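Local coordinates for peptide amidase (Stenotrophomonas maltophilia, PDB 1M22), which is a peptide amidase of the amidase signature family that probably hydrolyses the C-terminal amide of peptides, using a serine nucleophile, at residues P291-A296 with V459-M464. Sequence-based numbering, arbitrary orientation.
Sequences PLIEQA and VGLLFM
Leu-292, Ile-293 and Ala-296 of helix 289-302 rest on Val-459 and Leu-461 of strand 457-464, a helix-on-sheet packing at one face of the mixed eleven-stranded sheet of the amidase signature fold. The axes of the two short segments pass 10.0 Å apart at closest approach, and their N-to-C directions diverge by 45°. No hydrogen bond joins the segments; apolar side chains carry the whole contact, which lies away from the catalytic serines and lysine. Val-459 and Leu-461, two residues apart on the strand, both face the helix, whereas the backbone of the strand is engaged within the sheet, with the backbones of Val-459 and Leu-461 hydrogen-bonded to strand 446-454.

Three methyl contacts make up the interface. At the start of the strand segment, Leu-292 CD1 lies 4.1 Å from both CB and CG2 of Val-459, and this methyl lies against the CG2 side of the valine. Leu-461 instead divides its two branches between successive turns of the helix: CD2 reaches Ala-296 CB at 4.2 Å, beside Tyr-480 of helix 470-484, which touches both residues. The other branch meets Ile-293, whose CG1 stands anti to the backbone N (chi1 -167°) and whose chain then bends at chi2 (63°), bringing CD1 nearer the strand than the start of the side chain. These two side chains cross nearly at right angles, with Ile-293 CD1 3.8 Å from Leu-461 CD1.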
# COMPACT_ATOMS: atom_id res chain seq x y z
N PRO A 291 -20.81 -16.41 2.72
CA PRO A 291 -20.50 -16.92 4.06
C PRO A 291 -19.47 -16.07 4.81
O PRO A 291 -19.58 -15.86 6.02
CB PRO A 291 -19.98 -18.33 3.79
CG PRO A 291 -20.64 -18.70 2.50
CD PRO A 291 -20.53 -17.43 1.70
N LEU A 292 -18.47 -15.59 4.08
CA LEU A 292 -17.42 -14.79 4.68
C LEU A 292 -17.90 -13.42 5.15
O LEU A 292 -17.65 -13.03 6.29
CB LEU A 292 -16.25 -14.61 3.71
CG LEU A 292 -15.49 -15.88 3.34
CD1 LEU A 292 -14.40 -15.55 2.34
CD2 LEU A 292 -14.90 -16.51 4.60
N ILE A 293 -18.60 -12.70 4.28
CA ILE A 293 -19.06 -11.38 4.66
C ILE A 293 -20.17 -11.46 5.72
O ILE A 293 -20.29 -10.56 6.55
CB ILE A 293 -19.52 -10.56 3.42
CG1 ILE A 293 -19.69 -9.09 3.80
CG2 ILE A 293 -20.81 -11.13 2.86
CD1 ILE A 293 -18.40 -8.42 4.25
N GLU A 294 -20.96 -12.53 5.70
CA GLU A 294 -22.01 -12.70 6.70
C GLU A 294 -21.36 -12.91 8.06
O GLU A 294 -21.79 -12.34 9.07
CB GLU A 294 -22.90 -13.90 6.37
CG GLU A 294 -23.95 -13.64 5.32
CD GLU A 294 -24.80 -14.86 5.04
OE1 GLU A 294 -24.23 -15.92 4.68
OE2 GLU A 294 -26.04 -14.78 5.18
N GLN A 295 -20.32 -13.74 8.08
CA GLN A 295 -19.62 -14.03 9.33
C GLN A 295 -18.96 -12.75 9.85
O GLN A 295 -18.97 -12.50 11.05
CB GLN A 295 -18.56 -15.10 9.11
CG GLN A 295 -17.87 -15.54 10.39
CD GLN A 295 -18.84 -16.11 11.41
OE1 GLN A 295 -19.57 -17.06 11.12
NE2 GLN A 295 -18.85 -15.53 12.60
N ALA A 296 -18.39 -11.96 8.95
CA ALA A 296 -17.73 -10.72 9.34
C ALA A 296 -18.73 -9.76 9.97
O ALA A 296 -18.44 -9.14 10.99
CB ALA A 296 -17.08 -10.07 8.13
N VAL A 459 -9.10 -13.31 1.18
CA VAL A 459 -10.15 -12.32 0.96
C VAL A 459 -10.05 -11.36 2.14
O VAL A 459 -9.79 -11.78 3.27
CB VAL A 459 -11.56 -12.95 0.94
CG1 VAL A 459 -12.61 -11.86 0.85
CG2 VAL A 459 -11.68 -13.90 -0.24
N GLY A 460 -10.24 -10.07 1.88
CA GLY A 460 -10.16 -9.09 2.95
C GLY A 460 -11.42 -8.29 3.19
O GLY A 460 -12.31 -8.22 2.33
N LEU A 461 -11.50 -7.71 4.38
CA LEU A 461 -12.62 -6.86 4.78
C LEU A 461 -12.10 -5.42 4.74
O LEU A 461 -11.13 -5.07 5.43
CB LEU A 461 -13.09 -7.21 6.19
CG LEU A 461 -14.25 -6.37 6.73
CD1 LEU A 461 -15.50 -6.61 5.89
CD2 LEU A 461 -14.50 -6.73 8.18
N LEU A 462 -12.75 -4.59 3.93
CA LEU A 462 -12.36 -3.20 3.77
C LEU A 462 -13.12 -2.26 4.69
O LEU A 462 -14.33 -2.39 4.85
CB LEU A 462 -12.61 -2.77 2.32
CG LEU A 462 -12.29 -1.32 1.96
CD1 LEU A 462 -10.79 -1.15 1.85
CD2 LEU A 462 -12.95 -0.97 0.63
N PHE A 463 -12.39 -1.32 5.29
CA PHE A 463 -12.96 -0.29 6.15
C PHE A 463 -12.64 1.06 5.50
O PHE A 463 -11.50 1.30 5.10
CB PHE A 463 -12.33 -0.28 7.55
CG PHE A 463 -12.67 -1.47 8.40
CD1 PHE A 463 -12.06 -2.70 8.17
CD2 PHE A 463 -13.56 -1.35 9.47
CE1 PHE A 463 -12.33 -3.80 8.99
CE2 PHE A 463 -13.84 -2.44 10.29
CZ PHE A 463 -13.22 -3.67 10.05
N MET A 464 -13.64 1.93 5.39
CA MET A 464 -13.43 3.26 4.82
C MET A 464 -14.07 4.29 5.75
O MET A 464 -15.13 4.04 6.33
CB MET A 464 -14.06 3.39 3.42
CG MET A 464 -13.41 2.52 2.35
SD MET A 464 -13.98 2.93 0.67
CE MET A 464 -15.68 2.37 0.75